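Local coordinates for SWD1-like protein (PDB 6E29) that probably serves as the WD-repeat beta-propeller subunit of COMPASS, a histone H3 methyltransferase complex, at residues G47-I51 with A60-R64; D131-L135 with Y146-S150. All coordinates share one frame; numbering follows the deposited sequence. Where two conformers were deposited one is given.

Contact 1: G47-I51 with A60-R64; sequences GTVVI and ARKLR
Strand 48-51 runs antiparallel to strand 60-64, the two axes 4.7 Å apart at closest approach and their directions 164° from one another. This is the hairpin of the third strand and the fourth, outermost one in a four-stranded WD40 propeller blade. Val49 and Leu63 form a hydrogen-bonded pair: Val49 N donates to Leu63 O at 2.8 Å, and the return bond from Leu63 N to Val49 O is 2.7 Å, both almost straight. A water bridges Leu63 O to the carbonyl of Gly47, whose positive phi would jam a CB against the preceding carbonyl O and calls for glycine. At the far end Ala60 and Arg61 both face Ile51, a classic beta bulge. Ile51 O accepts Ala60 N at 2.8 Å, whereas its bond from Arg61 N is weak. Val49, Ile51 and Leu63 turn to the face that packs on the next blade, where Val49 and Ile51 meet Leu82. Branched aliphatic residues suit this buried apolar surface; Leu63 CD1 reaches Val49 CG1 at 4.0 Å and abuts Ile51 CG1. The same face carries Arg61, whose CG sits between backbone N and carbonyl carbon (chi1 52°); this torsion lays it 3.7 Å from Ile51 CG1. The residue is partly exposed, so its guanidinium can probably reach the surface. On the other face Lys62 lays CG near Val50 CG2 and sends its amine to a weak hydrogen bond with Ser25 OG. Thr48 and Arg64 lie side by side there, with threonine CG2 anti to its own amide nitrogen (OG1 chi1 -52°) and 3.9 Å from Arg64 CG.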
ATOM      1  N   GLY B  47       8.686  16.151   1.263  1.00 44.36           N
ATOM      2  CA  GLY B  47       9.636  15.082   1.063  1.00 44.29           C
ATOM      3  C   GLY B  47      10.373  14.644   2.309  1.00 39.67           C
ATOM      4  O   GLY B  47      11.074  13.624   2.269  1.00 46.84           O
ATOM      5  N   THR B  48      10.214  15.349   3.424  1.00 39.23           N
ATOM      6  CA  THR B  48      10.863  14.906   4.650  1.00 39.42           C
ATOM      7  C   THR B  48      10.142  13.693   5.244  1.00 39.57           C
ATOM      8  O   THR B  48       8.920  13.563   5.153  1.00 40.46           O
ATOM      9  CB  THR B  48      10.909  16.038   5.677  1.00 41.68           C
ATOM     10  OG1 THR B  48      11.477  17.203   5.077  1.00 46.88           O
ATOM     11  CG2 THR B  48      11.748  15.631   6.885  1.00 41.50           C
ATOM     12  N   VAL B  49      10.915  12.804   5.871  1.00 38.75           N
ATOM     13  CA  VAL B  49      10.383  11.662   6.595  1.00 35.29           C
ATOM     14  C   VAL B  49      10.721  11.806   8.069  1.00 36.08           C
ATOM     15  O   VAL B  49      11.851  12.158   8.412  1.00 41.72           O
ATOM     16  CB  VAL B  49      10.931  10.336   6.047  1.00 34.82           C
ATOM     17  CG1 VAL B  49      10.417   9.164   6.923  1.00 38.67           C
ATOM     18  CG2 VAL B  49      10.458  10.169   4.595  1.00 36.84           C
ATOM     19  N   VAL B  50       9.723  11.583   8.935  1.00 37.55           N
ATOM     20  CA  VAL B  50       9.866  11.777  10.368  1.00 35.41           C
ATOM     21  C   VAL B  50       9.662  10.442  11.076  1.00 34.25           C
ATOM     22  O   VAL B  50       8.735   9.689  10.764  1.00 36.26           O
ATOM     23  CB  VAL B  50       8.894  12.854  10.898  1.00 50.23           C
ATOM     24  CG1 VAL B  50       9.082  13.058  12.409  1.00 41.92           C
ATOM     25  CG2 VAL B  50       9.150  14.166  10.174  1.00 46.44           C
ATOM     26  N   ILE B  51      10.561  10.130  11.991  1.00 37.44           N
ATOM     27  CA  ILE B  51      10.483   8.934  12.814  1.00 35.15           C
ATOM     28  C   ILE B  51      10.055   9.410  14.197  1.00 36.43           C
ATOM     29  O   ILE B  51      10.804  10.140  14.847  1.00 40.19           O
ATOM     30  CB  ILE B  51      11.835   8.214  12.889  1.00 36.62           C
ATOM     31  CG1 ILE B  51      12.350   7.879  11.464  1.00 36.56           C
ATOM     32  CG2 ILE B  51      11.745   7.036  13.848  1.00 36.39           C
ATOM     33  CD1 ILE B  51      11.243   7.192  10.583  1.00 34.16           C
ATOM     34  N   ALA B  60      12.194  11.427  16.860  1.00 46.29           N
ATOM     35  CA  ALA B  60      13.472  10.768  17.074  1.00 43.24           C
ATOM     36  C   ALA B  60      14.462  11.133  15.989  1.00 51.53           C
ATOM     37  O   ALA B  60      15.643  11.345  16.277  1.00 52.77           O
ATOM     38  CB  ALA B  60      13.304   9.253  17.122  1.00 50.07           C
ATOM     39  N   ARG B  61      14.007  11.233  14.745  1.00 44.98           N
ATOM     40  CA  ARG B  61      14.889  11.777  13.725  1.00 57.69           C
ATOM     41  C   ARG B  61      14.086  12.231  12.520  1.00 43.17           C
ATOM     42  O   ARG B  61      12.942  11.818  12.305  1.00 40.58           O
ATOM     43  CB  ARG B  61      15.959  10.765  13.327  1.00 62.23           C
ATOM     44  CG  ARG B  61      15.435   9.417  12.933  1.00 57.55           C
ATOM     45  CD  ARG B  61      16.509   8.632  12.166  1.00 50.63           C
ATOM     46  NE  ARG B  61      17.881   8.824  12.633  1.00 70.53           N
ATOM     47  CZ  ARG B  61      18.438   8.070  13.576  1.00 59.98           C
ATOM     48  NH1 ARG B  61      17.716   7.105  14.128  1.00 80.17           N
ATOM     49  NH2 ARG B  61      19.694   8.249  13.949  1.00 51.21           N
ATOM     50  N   LYS B  62      14.695  13.148  11.775  1.00 44.36           N
ATOM     51  CA  LYS B  62      14.153  13.661  10.524  1.00 50.76           C
ATOM     52  C   LYS B  62      15.096  13.270   9.389  1.00 59.49           C
ATOM     53  O   LYS B  62      16.309  13.517   9.477  1.00 52.87           O
ATOM     54  CB  LYS B  62      13.996  15.188  10.591  1.00 46.33           C
ATOM     55  CG  LYS B  62      12.848  15.690  11.484  1.00 43.95           C
ATOM     56  CD  LYS B  62      13.009  17.159  11.791  1.00 62.14           C
ATOM     57  CE  LYS B  62      11.692  17.822  12.160  1.00 62.91           C
ATOM     58  NZ  LYS B  62      11.008  17.077  13.252  1.00 79.47           N
ATOM     59  N   LEU B  63      14.532  12.683   8.322  1.00 51.57           N
ATOM     60  CA  LEU B  63      15.260  12.205   7.151  1.00 44.64           C
ATOM     61  C   LEU B  63      14.868  13.062   5.958  1.00 48.47           C
ATOM     62  O   LEU B  63      13.694  13.110   5.576  1.00 49.30           O
ATOM     63  CB  LEU B  63      14.954  10.730   6.867  1.00 41.50           C
ATOM     64  CG  LEU B  63      14.995   9.817   8.105  1.00 45.86           C
ATOM     65  CD1 LEU B  63      14.301   8.490   7.796  1.00 46.45           C
ATOM     66  CD2 LEU B  63      16.425   9.575   8.569  1.00 56.65           C
ATOM     67  N   ARG B  64      15.844  13.736   5.372  1.00 45.78           N
ATOM     68  CA  ARG B  64      15.588  14.621   4.238  1.00 49.76           C
ATOM     69  C   ARG B  64      16.346  14.055   3.047  1.00 58.92           C
ATOM     70  O   ARG B  64      17.571  14.171   2.955  1.00 56.08           O
ATOM     71  CB  ARG B  64      15.965  16.069   4.593  1.00 53.27           C
ATOM     72  CG  ARG B  64      15.403  16.478   5.978  1.00 57.14           C
ATOM     73  CD  ARG B  64      15.384  17.986   6.236  1.00 63.83           C
ATOM     74  NE  ARG B  64      15.490  18.317   7.658  1.00 60.29           N
ATOM     75  CZ  ARG B  64      14.593  19.042   8.323  1.00 76.71           C
ATOM     76  NH1 ARG B  64      13.502  19.466   7.691  1.00 79.24           N
ATOM     77  NH2 ARG B  64      14.765  19.320   9.620  1.00 69.77           N
TER
HETATM   78  O   HOH W   1      13.191  12.512   2.889  1.00 35.65           O

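Contact 2: D131-L135 with Y146-S150; sequences DQPML and YVLPS
Tyr146 O accepts Leu135 N at 2.9 Å in the carbonyl plane and also receives a weaker C-H...O contact, its distance from Met134 CA being 3.5 Å. The return bond, from Tyr146 N to Leu135 O, is 2.7 Å but more bent. That same Leu135 O lies at the edge of the tyrosine ring, near its plane and 3.4 Å from CD1. Beyond Val147 the pairing persists into loop, where Leu148 N reaches Pro133 O at 2.9 Å, tilted from the carbonyl plane. Proline can accept but not donate, so the two residues share this one bond, in keeping with the ladder giving way to loop; the proline ring presents CG to Leu148 CB at 3.9 Å. Leu148 also sets its CG against Leu135 CB, at 4.0 Å, and touches Ile179 of the following blade, as Pro133 touches Thr176. Cutting Leu148 back to an alanine would remove CG and both methyls, and would probably open a gap beside Leu135, although the CB against Pro133 would remain. On the other face Met134, flexible and unbranched, folds back at chi2 (-70°) and chi3 to lay SD over the Val147 backbone, 3.8 Å from CA. Gln132 crosses Val147 CG1 at the more open end. The whole is the hairpin of the third and the outermost strand in a WD40-type beta-propeller blade.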
ATOM      1  N   ASP B 131       3.741   4.240 -15.829  1.00 38.78           N
ATOM      2  CA  ASP B 131       4.964   3.541 -16.198  1.00 46.42           C
ATOM      3  C   ASP B 131       4.895   2.096 -15.714  1.00 37.21           C
ATOM      4  O   ASP B 131       4.001   1.718 -14.953  1.00 30.86           O
ATOM      5  CB  ASP B 131       6.195   4.249 -15.661  1.00 41.27           C
ATOM      6  CG  ASP B 131       7.321   4.244 -16.653  1.00 70.87           C
ATOM      7  OD1 ASP B 131       7.412   3.239 -17.443  1.00 48.67           O
ATOM      8  OD2 ASP B 131       8.068   5.262 -16.654  1.00 54.16           O
ATOM      9  N   GLN B 132       5.852   1.283 -16.183  1.00 40.86           N
ATOM     10  CA  GLN B 132       5.847  -0.139 -15.881  1.00 36.93           C
ATOM     11  C   GLN B 132       6.252  -0.397 -14.432  1.00 37.29           C
ATOM     12  O   GLN B 132       7.191   0.236 -13.934  1.00 32.13           O
ATOM     13  CB  GLN B 132       6.824  -0.872 -16.809  1.00 37.54           C
ATOM     14  CG  GLN B 132       6.594  -0.584 -18.283  1.00 56.72           C
ATOM     15  CD  GLN B 132       7.894  -0.552 -19.090  1.00 72.58           C
ATOM     16  OE1 GLN B 132       8.120  -1.423 -19.930  1.00 76.13           O
ATOM     17  NE2 GLN B 132       8.749   0.462 -18.842  1.00 66.40           N
ATOM     18  N   PRO B 133       5.639  -1.375 -13.764  1.00 28.96           N
ATOM     19  CA  PRO B 133       6.036  -1.693 -12.380  1.00 28.63           C
ATOM     20  C   PRO B 133       7.395  -2.361 -12.367  1.00 30.52           C
ATOM     21  O   PRO B 133       7.792  -2.976 -13.345  1.00 31.65           O
ATOM     22  CB  PRO B 133       4.956  -2.669 -11.911  1.00 36.41           C
ATOM     23  CG  PRO B 133       4.495  -3.351 -13.181  1.00 34.12           C
ATOM     24  CD  PRO B 133       4.570  -2.260 -14.238  1.00 29.93           C
ATOM     25  N   MET B 134       8.118  -2.217 -11.252  1.00 30.37           N
ATOM     26  CA  MET B 134       9.519  -2.641 -11.229  1.00 45.33           C
ATOM     27  C   MET B 134       9.853  -3.449  -9.978  1.00 34.85           C
ATOM     28  O   MET B 134       9.367  -3.157  -8.886  1.00 33.53           O
ATOM     29  CB  MET B 134      10.480  -1.429 -11.295  1.00 39.27           C
ATOM     30  CG  MET B 134      10.309  -0.522 -12.494  1.00 40.49           C
ATOM     31  SD  MET B 134      10.827  -1.302 -14.037  1.00 50.16           S
ATOM     32  CE  MET B 134      12.550  -1.510 -13.713  1.00 41.58           C
ATOM     33  N   LEU B 135      10.674  -4.482 -10.163  1.00 32.05           N
ATOM     34  CA  LEU B 135      11.325  -5.204  -9.080  1.00 38.89           C
ATOM     35  C   LEU B 135      12.799  -4.796  -9.079  1.00 35.14           C
ATOM     36  O   LEU B 135      13.506  -4.972 -10.084  1.00 37.23           O
ATOM     37  CB  LEU B 135      11.157  -6.709  -9.271  1.00 34.30           C
ATOM     38  CG  LEU B 135      11.586  -7.593  -8.106  1.00 43.27           C
ATOM     39  CD1 LEU B 135      10.847  -7.150  -6.910  1.00 55.27           C
ATOM     40  CD2 LEU B 135      11.249  -9.057  -8.376  1.00 54.82           C
ATOM     41  N   TYR B 146      14.410  -4.850 -12.628  1.00 39.77           N
ATOM     42  CA  TYR B 146      13.731  -5.860 -13.432  1.00 39.18           C
ATOM     43  C   TYR B 146      12.335  -5.368 -13.753  1.00 37.06           C
ATOM     44  O   TYR B 146      11.602  -4.994 -12.830  1.00 44.02           O
ATOM     45  CB  TYR B 146      13.628  -7.170 -12.678  1.00 39.39           C
ATOM     46  CG  TYR B 146      14.983  -7.735 -12.369  1.00 40.95           C
ATOM     47  CD1 TYR B 146      15.595  -7.477 -11.168  1.00 43.69           C
ATOM     48  CD2 TYR B 146      15.647  -8.534 -13.297  1.00 46.83           C
ATOM     49  CE1 TYR B 146      16.831  -7.992 -10.875  1.00 43.64           C
ATOM     50  CE2 TYR B 146      16.889  -9.043 -13.025  1.00 45.72           C
ATOM     51  CZ  TYR B 146      17.469  -8.774 -11.794  1.00 48.89           C
ATOM     52  OH  TYR B 146      18.720  -9.256 -11.480  1.00 55.82           O
ATOM     53  N   VAL B 147      11.961  -5.353 -15.036  1.00 37.47           N
ATOM     54  CA  VAL B 147      10.612  -4.884 -15.383  1.00 35.69           C
ATOM     55  C   VAL B 147       9.589  -5.935 -14.960  1.00 45.32           C
ATOM     56  O   VAL B 147       9.777  -7.141 -15.186  1.00 43.02           O
ATOM     57  CB  VAL B 147      10.484  -4.593 -16.891  1.00 39.60           C
ATOM     58  CG1 VAL B 147       9.030  -4.127 -17.218  1.00 44.58           C
ATOM     59  CG2 VAL B 147      11.458  -3.585 -17.350  1.00 51.43           C
ATOM     60  N   LEU B 148       8.546  -5.512 -14.408  1.00 33.69           N
ATOM     61  CA  LEU B 148       7.498  -6.482 -14.082  1.00 31.77           C
ATOM     62  C   LEU B 148       6.331  -6.351 -15.053  1.00 30.84           C
ATOM     63  O   LEU B 148       6.100  -5.273 -15.622  1.00 31.38           O
ATOM     64  CB  LEU B 148       6.988  -6.270 -12.645  1.00 39.08           C
ATOM     65  CG  LEU B 148       7.853  -6.693 -11.466  1.00 42.34           C
ATOM     66  CD1 LEU B 148       7.180  -6.210 -10.184  1.00 31.65           C
ATOM     67  CD2 LEU B 148       7.991  -8.214 -11.447  1.00 42.11           C
ATOM     68  N   PRO B 149       5.616  -7.439 -15.315  1.00 32.30           N
ATOM     69  CA  PRO B 149       4.546  -7.388 -16.322  1.00 36.55           C
ATOM     70  C   PRO B 149       3.258  -6.836 -15.743  1.00 34.03           C
ATOM     71  O   PRO B 149       2.913  -7.079 -14.588  1.00 29.21           O
ATOM     72  CB  PRO B 149       4.369  -8.860 -16.726  1.00 38.91           C
ATOM     73  CG  PRO B 149       4.649  -9.595 -15.496  1.00 35.83           C
ATOM     74  CD  PRO B 149       5.743  -8.790 -14.730  1.00 38.09           C
ATOM     75  N   SER B 150       2.543  -6.072 -16.555  1.00 26.16           N
ATOM     76  CA  SER B 150       1.184  -5.664 -16.218  0.73 26.82           C
ATOM     77  C   SER B 150       0.139  -6.587 -16.788  1.00 30.73           C
ATOM     78  O   SER B 150      -0.977  -6.662 -16.260  1.00 32.07           O
ATOM     79  CB  SER B 150       0.895  -4.257 -16.744  0.73 44.85           C
ATOM     80  OG  SER B 150       1.303  -3.274 -15.816  0.73 30.39           O
TER

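In the fold
Contacts 1 and 2 are the same kind of element in two different blades: each pairs the third strand of a four-stranded antiparallel sheet with the fourth, outermost one. They follow in series along the chain, with centres about 28 Å apart and no touch between them. Contact 1 is the more buried, a longer ladder ended by a bulge, with aliphatic side chains pressed against the neighbouring blade and arginine or lysine at its outer strand. Contact 2 is only partly buried and holds a short ladder that passes into a loop-like end with a proline in each segment; leucines remain, but prolines, a tyrosine and a folded methionine join them. In both, buried leucines join hairpin to next blade.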